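Local coordinates for probable zinc protease (Pseudomonas aeruginosa, PDB 4NNZ), which probably acts as a metallopeptidase of the M16 family, serving as one subunit of a heterodimeric zinc protease, at residues 179-182 against 183-187; 197-200 against 201-204; 253-256 against 257-260. One frame throughout, in Å; residues are numbered along the deposited sequence.

The three contacts follow one another along the chain. Contact 1 is the last turn of helix 174-184 and the bend behind it; contact 2 joins strand 190-196 to the start of helix 200-211, so the two bracket one strand of the mixed six-stranded sheet. Their centres lie about 27 Å apart. Contact 3 carries the chain from strand 246-253 of the second, five-stranded sheet toward helix 262-276; its centre is about 27 Å from that of contact 1 and about 34 Å from that of contact 2, and none of the three touch. All are local joints between helices and strands of this M16-family subunit.

Contact 1: residues 179-182 against 183-187; sequences HWYE and SWYAP
The C-terminal turn of helix 174-184 is built around an edge-to-face indole pair, W180 with W184, one turn apart. The edge of the W184 five-membered ring points at the face of the W180 six-membered ring, with centroids 4.3 Å apart and planes inclined at 61°. Two atoms do the touching: W184 CD1 stands over the middle of the W180 ring, 3.7 Å from W180 CD2, while W184 NE1 lies 3.6 Å from W180 CZ3. The partly positive rim of one indole thus meets the electron-rich face of the other; the W180 indole is broad enough to offer that face and still pack on helix 49-56. W184 CG sits beside its own backbone N, chi1 -61°, which turns the indole back toward W180.

On the next pair round the helix, Y185 CB packs over the face of Y181, 4.3 Å from the ring centroid, as a CH-pi contact. The two tyrosine rings are nearly parallel but slid so far apart that they barely overlap. Backbone bonds close the turn: S183 N to H179 O at 2.9 Å, W184 N to W180 O at 3.2 Å and Y185 N to Y181 O at 3.1 Å. S183 OG also leans on H179 O and lies over one face of the H179 ring, although its very short modelled distance to that oxygen is doubtful. Helical angles stop at Y185, the centre of an inverse gamma turn.

Helix 49-56, whose sequence carries the inverted HxxEH zinc signature of the family, packs against this end: W180 touches L49 and L53, and Y181 and Y185 also touch L53. The hydroxyl of Y181 is bonded to R110 O, while that of Y185 reaches Y91 on strand 89-96 of the six-stranded sheet.

Contact 2: residues 197-200 against 201-204; sequences DVTA and DEVK
T199 is the N-cap of helix 200-211, and its side chain meets that of E202, three residues on, where the chain passes from strand 190-196 into the helix. T199 OG1 accepts the backbone N-H of E202 at 3.3 Å, with an N-H...O angle of 139°. This is the classical capping bond, and it occupies an amide that has no preceding helical carbonyl to bond to. Threonine suits the place because its short hydroxyl can bend back to the chain: OG1 stands between the backbone N and the carbonyl carbon, chi1 60°, facing the first turn.

The E202 side chain runs past the same hydroxyl. Extended beyond CG, it carries OE2 to 3.3 Å from T199 OG1, which gives it a weak hydrogen bond. Near a helix N-terminus a glutamate would also be favoured by the helix dipole, and R97 offers its carboxylate a second partner in a long, weak ion pair.

With the cap in place the helical ladder begins at once. T199 O receives V203 N at 3.0 Å, together with a weak bond from E202 N, and A200 O receives K204 N at 3.0 Å. A200 N, in this same first turn, donates to E22 OE1 of strand 17-22.

The apolar side of the junction is made by two valines on either side of the cap. V198 CG2 meets V203 CG2 at 3.8 Å, methyl to methyl, with the two branched chains at about a right angle; both are buried, and V203 also rests on V20 of the neighbouring strand.

Contact 3: residues 253-256 against 257-260; sequences VPSL and GSSE
The backbone reverses in a beta turn from S255 to S258, closed by S258 N donating to S255 O at 2.9 Å, with L256 and G257 at its corners, both in helical backbone conformation.

Two serine hydroxyls brace the turn. S255 OG accepts G257 N at 3.2 Å, the side-chain-to-backbone bond that defines an ST turn; chi1 90° puts OG between the backbone N and the carbonyl carbon, turned to the N-H of G257. S258 OG reaches back to S255 N, also 3.2 Å away, and the N-H...O angle of 176° makes this bond almost straight. Serine fits both places because a one-carbon arm brings a polar atom to the main chain without filling the loop.

The turn lies in the loop between strand 246-253 of the five-stranded sheet and helix 262-276, and each hydroxyl has a further partner: S255 OG is hydrogen-bonded to G307 O, S258 OG to D308 OD1.

P254 packs on S259, CB to CB at 4.0 Å. The OG of S259 is bonded to N261 O, just before helix 262-276, and to E264 OE2 in its first turn. The apolar chain of L256 packs on V265 of that helix and on F304.

Contact 1: residues 179-182 against 183-187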
loop_
_atom_site.group_PDB
_atom_site.type_symbol
_atom_site.label_atom_id
_atom_site.label_comp_id
_atom_site.label_asym_id
_atom_site.label_seq_id
_atom_site.Cartn_x
_atom_site.Cartn_y
_atom_site.Cartn_z
ATOM N N HIS A 179 -3.306 -19.305 9.442
ATOM C CA HIS A 179 -3.140 -18.259 10.391
ATOM C C HIS A 179 -4.150 -17.181 10.211
ATOM O O HIS A 179 -4.636 -16.606 11.143
ATOM C CB HIS A 179 -1.752 -17.710 10.275
ATOM C CG HIS A 179 -1.446 -16.666 11.281
ATOM N ND1 HIS A 179 -1.170 -16.963 12.591
ATOM C CD2 HIS A 179 -1.397 -15.323 11.178
ATOM C CE1 HIS A 179 -0.954 -15.848 13.252
ATOM N NE2 HIS A 179 -1.084 -14.838 12.415
ATOM N N TRP A 180 -4.419 -16.892 8.962
ATOM C CA TRP A 180 -5.415 -15.942 8.591
ATOM C C TRP A 180 -6.756 -16.439 9.024
ATOM O O TRP A 180 -7.579 -15.679 9.454
ATOM C CB TRP A 180 -5.344 -15.695 7.104
ATOM C CG TRP A 180 -5.965 -14.457 6.628
ATOM C CD1 TRP A 180 -7.081 -14.369 5.932
ATOM C CD2 TRP A 180 -5.479 -13.126 6.764
ATOM N NE1 TRP A 180 -7.365 -13.098 5.638
ATOM C CE2 TRP A 180 -6.385 -12.304 6.129
ATOM C CE3 TRP A 180 -4.370 -12.554 7.361
ATOM C CZ2 TRP A 180 -6.236 -10.957 6.078
ATOM C CZ3 TRP A 180 -4.233 -11.241 7.314
ATOM C CH2 TRP A 180 -5.151 -10.443 6.671
ATOM N N TYR A 181 -6.980 -17.727 8.890
ATOM C CA TYR A 181 -8.225 -18.288 9.321
ATOM C C TYR A 181 -8.371 -18.141 10.811
ATOM O O TYR A 181 -9.387 -17.734 11.289
ATOM C CB TYR A 181 -8.357 -19.739 8.885
ATOM C CG TYR A 181 -9.463 -20.469 9.566
ATOM C CD1 TYR A 181 -9.320 -20.891 10.853
ATOM C CD2 TYR A 181 -10.648 -20.720 8.938
ATOM C CE1 TYR A 181 -10.324 -21.532 11.512
ATOM C CE2 TYR A 181 -11.654 -21.376 9.590
ATOM C CZ TYR A 181 -11.473 -21.777 10.877
ATOM O OH TYR A 181 -12.450 -22.432 11.541
ATOM N N GLU A 182 -7.319 -18.442 11.534
ATOM C CA GLU A 182 -7.335 -18.367 12.964
ATOM C C GLU A 182 -7.586 -16.995 13.455
ATOM O O GLU A 182 -8.241 -16.816 14.441
ATOM C CB GLU A 182 -5.976 -18.759 13.504
ATOM C CG GLU A 182 -5.821 -20.221 13.784
ATOM C CD GLU A 182 -4.379 -20.630 13.900
ATOM O OE1 GLU A 182 -3.500 -19.847 13.545
ATOM O OE2 GLU A 182 -4.124 -21.743 14.357
ATOM N N SER A 183 -6.944 -16.036 12.833
ATOM C CA SER A 183 -7.045 -14.678 13.259
ATOM C C SER A 183 -8.384 -14.050 13.086
ATOM O O SER A 183 -8.806 -13.317 13.913
ATOM C CB SER A 183 -5.991 -13.850 12.580
ATOM O OG SER A 183 -4.834 -14.604 12.448
ATOM N N TRP A 184 -9.016 -14.286 11.962
ATOM C CA TRP A 184 -10.149 -13.489 11.565
ATOM C C TRP A 184 -11.477 -14.168 11.459
ATOM O O TRP A 184 -12.483 -13.519 11.500
ATOM C CB TRP A 184 -9.862 -12.828 10.243
ATOM C CG TRP A 184 -8.735 -11.935 10.237
ATOM C CD1 TRP A 184 -7.579 -12.133 9.625
ATOM C CD2 TRP A 184 -8.660 -10.650 10.824
ATOM N NE1 TRP A 184 -6.767 -11.079 9.799
ATOM C CE2 TRP A 184 -7.422 -10.147 10.537
ATOM C CE3 TRP A 184 -9.525 -9.884 11.576
ATOM C CZ2 TRP A 184 -7.023 -8.935 10.958
ATOM C CZ3 TRP A 184 -9.120 -8.689 11.992
ATOM C CH2 TRP A 184 -7.889 -8.224 11.698
ATOM N N TYR A 185 -11.484 -15.463 11.265
ATOM C CA TYR A 185 -12.730 -16.161 11.143
ATOM C C TYR A 185 -13.211 -16.532 12.506
ATOM O O TYR A 185 -13.073 -17.639 12.934
ATOM C CB TYR A 185 -12.553 -17.384 10.279
ATOM C CG TYR A 185 -12.814 -17.134 8.838
ATOM C CD1 TYR A 185 -12.092 -16.202 8.134
ATOM C CD2 TYR A 185 -13.773 -17.826 8.178
ATOM C CE1 TYR A 185 -12.338 -15.964 6.810
ATOM C CE2 TYR A 185 -14.016 -17.595 6.858
ATOM C CZ TYR A 185 -13.298 -16.664 6.188
ATOM O OH TYR A 185 -13.561 -16.458 4.891
ATOM N N ALA A 186 -13.746 -15.574 13.202
ATOM C CA ALA A 186 -14.138 -15.797 14.541
ATOM C C ALA A 186 -15.513 -15.228 14.767
ATOM O O ALA A 186 -15.907 -14.295 14.117
ATOM C CB ALA A 186 -13.147 -15.175 15.470
ATOM N N PRO A 187 -16.216 -15.743 15.765
ATOM C CA PRO A 187 -17.605 -15.405 16.022
ATOM C C PRO A 187 -17.773 -13.959 16.306
ATOM O O PRO A 187 -18.739 -13.382 15.918
ATOM C CB PRO A 187 -17.917 -16.208 17.257
ATOM C CG PRO A 187 -16.880 -17.271 17.316
ATOM C CD PRO A 187 -15.942 -17.108 16.185
#

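Contact 2: residues 197-200 against 201-204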
loop_
_atom_site.group_PDB
_atom_site.type_symbol
_atom_site.label_atom_id
_atom_site.label_comp_id
_atom_site.label_asym_id
_atom_site.label_seq_id
_atom_site.Cartn_x
_atom_site.Cartn_y
_atom_site.Cartn_z
ATOM N N ASP A 197 -39.144 -17.137 6.020
ATOM C CA ASP A 197 -40.249 -17.768 6.678
ATOM C C ASP A 197 -39.756 -18.462 7.925
ATOM O O ASP A 197 -39.696 -19.666 7.994
ATOM C CB ASP A 197 -40.815 -18.786 5.698
ATOM C CG ASP A 197 -42.106 -19.380 6.136
ATOM O OD1 ASP A 197 -42.945 -18.671 6.687
ATOM O OD2 ASP A 197 -42.298 -20.569 5.893
ATOM N N VAL A 198 -39.389 -17.681 8.921
ATOM C CA VAL A 198 -38.969 -18.241 10.182
ATOM C C VAL A 198 -39.363 -17.330 11.294
ATOM O O VAL A 198 -39.733 -16.206 11.069
ATOM C CB VAL A 198 -37.458 -18.404 10.313
ATOM C CG1 VAL A 198 -36.949 -19.521 9.449
ATOM C CG2 VAL A 198 -36.770 -17.103 10.016
ATOM N N THR A 199 -39.219 -17.834 12.506
ATOM C CA THR A 199 -39.483 -17.086 13.705
ATOM C C THR A 199 -38.202 -16.790 14.410
ATOM O O THR A 199 -37.330 -17.600 14.486
ATOM C CB THR A 199 -40.401 -17.852 14.637
ATOM O OG1 THR A 199 -39.796 -19.087 14.995
ATOM C CG2 THR A 199 -41.658 -18.146 13.936
ATOM N N ALA A 200 -38.110 -15.599 14.943
ATOM C CA ALA A 200 -36.884 -15.111 15.502
ATOM C C ALA A 200 -36.430 -15.967 16.635
ATOM O O ALA A 200 -35.257 -16.087 16.883
ATOM C CB ALA A 200 -37.053 -13.684 15.949
ATOM N N ASP A 201 -37.368 -16.503 17.376
ATOM C CA ASP A 201 -37.045 -17.437 18.421
ATOM C C ASP A 201 -36.518 -18.743 17.920
ATOM O O ASP A 201 -35.668 -19.354 18.518
ATOM C CB ASP A 201 -38.207 -17.603 19.353
ATOM C CG ASP A 201 -38.228 -16.547 20.388
ATOM O OD1 ASP A 201 -37.211 -16.373 21.068
ATOM O OD2 ASP A 201 -39.237 -15.859 20.502
ATOM N N GLU A 202 -37.062 -19.175 16.820
ATOM C CA GLU A 202 -36.600 -20.377 16.242
ATOM C C GLU A 202 -35.158 -20.204 15.857
ATOM O O GLU A 202 -34.358 -21.043 16.143
ATOM C CB GLU A 202 -37.418 -20.611 14.995
ATOM C CG GLU A 202 -37.465 -22.025 14.485
ATOM C CD GLU A 202 -38.707 -22.263 13.674
ATOM O OE1 GLU A 202 -39.421 -23.258 13.934
ATOM O OE2 GLU A 202 -38.978 -21.431 12.799
ATOM N N VAL A 203 -34.828 -19.112 15.193
ATOM C CA VAL A 203 -33.459 -18.871 14.771
ATOM C C VAL A 203 -32.518 -18.729 15.958
ATOM O O VAL A 203 -31.423 -19.241 15.965
ATOM C CB VAL A 203 -33.364 -17.618 13.897
ATOM C CG1 VAL A 203 -31.932 -17.320 13.544
ATOM C CG2 VAL A 203 -34.183 -17.769 12.650
ATOM N N LYS A 204 -32.984 -18.058 16.988
ATOM C CA LYS A 204 -32.161 -17.803 18.128
ATOM C C LYS A 204 -31.725 -19.107 18.711
ATOM O O LYS A 204 -30.602 -19.268 19.107
ATOM C CB LYS A 204 -32.962 -17.051 19.157
ATOM C CG LYS A 204 -32.251 -16.883 20.473
ATOM C CD LYS A 204 -32.904 -15.787 21.305
ATOM C CE LYS A 204 -31.903 -15.021 22.156
ATOM N NZ LYS A 204 -32.261 -13.596 22.338
#

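Contact 3: residues 253-256 against 257-260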
loop_
_atom_site.group_PDB
_atom_site.type_symbol
_atom_site.label_atom_id
_atom_site.label_comp_id
_atom_site.label_asym_id
_atom_site.label_seq_id
_atom_site.Cartn_x
_atom_site.Cartn_y
_atom_site.Cartn_z
ATOM N N VAL A 253 -12.806 10.699 -1.594
ATOM C CA VAL A 253 -13.938 11.232 -0.886
ATOM C C VAL A 253 -14.256 10.421 0.327
ATOM O O VAL A 253 -13.729 9.382 0.512
ATOM C CB VAL A 253 -15.196 11.320 -1.750
ATOM C CG1 VAL A 253 -15.104 12.444 -2.733
ATOM C CG2 VAL A 253 -15.465 10.020 -2.437
ATOM N N PRO A 254 -15.129 10.914 1.166
ATOM C CA PRO A 254 -15.627 10.157 2.298
ATOM C C PRO A 254 -16.727 9.164 1.981
ATOM O O PRO A 254 -17.330 9.178 0.959
ATOM C CB PRO A 254 -16.157 11.235 3.212
ATOM C CG PRO A 254 -16.477 12.338 2.316
ATOM C CD PRO A 254 -15.424 12.331 1.299
ATOM N N SER A 255 -17.003 8.313 2.934
ATOM C CA SER A 255 -18.127 7.427 2.879
ATOM C C SER A 255 -18.746 7.466 4.248
ATOM O O SER A 255 -18.231 8.094 5.116
ATOM C CB SER A 255 -17.724 6.032 2.451
ATOM O OG SER A 255 -17.395 5.242 3.529
ATOM N N LEU A 256 -19.866 6.807 4.420
ATOM C CA LEU A 256 -20.553 6.773 5.684
ATOM C C LEU A 256 -19.722 6.096 6.753
ATOM O O LEU A 256 -19.889 6.336 7.910
ATOM C CB LEU A 256 -21.916 6.140 5.531
ATOM C CG LEU A 256 -22.855 6.975 4.683
ATOM C CD1 LEU A 256 -24.099 6.207 4.312
ATOM C CD2 LEU A 256 -23.231 8.249 5.388
ATOM N N GLY A 257 -18.804 5.261 6.348
ATOM C CA GLY A 257 -17.874 4.658 7.259
ATOM C C GLY A 257 -16.975 5.660 7.918
ATOM O O GLY A 257 -16.543 5.465 9.013
ATOM N N SER A 258 -16.664 6.721 7.203
ATOM C CA SER A 258 -15.674 7.676 7.610
ATOM C C SER A 258 -16.097 9.111 7.766
ATOM O O SER A 258 -15.255 9.955 7.930
ATOM C CB SER A 258 -14.549 7.637 6.615
ATOM O OG SER A 258 -14.938 8.207 5.413
ATOM N N SER A 259 -17.374 9.412 7.684
ATOM C CA SER A 259 -17.770 10.795 7.599
ATOM C C SER A 259 -18.487 11.336 8.800
ATOM O O SER A 259 -19.441 10.775 9.269
ATOM C CB SER A 259 -18.621 11.048 6.376
ATOM O OG SER A 259 -19.069 12.376 6.375
ATOM N N GLU A 260 -18.024 12.476 9.300
ATOM C CA GLU A 260 -18.753 13.127 10.376
ATOM C C GLU A 260 -19.985 13.836 9.827
ATOM O O GLU A 260 -20.991 13.940 10.529
ATOM C CB GLU A 260 -17.888 14.094 11.180
ATOM C CG GLU A 260 -18.608 14.623 12.416
ATOM C CD GLU A 260 -19.264 15.982 12.200
ATOM O OE1 GLU A 260 -19.238 16.818 13.131
ATOM O OE2 GLU A 260 -19.808 16.214 11.100
#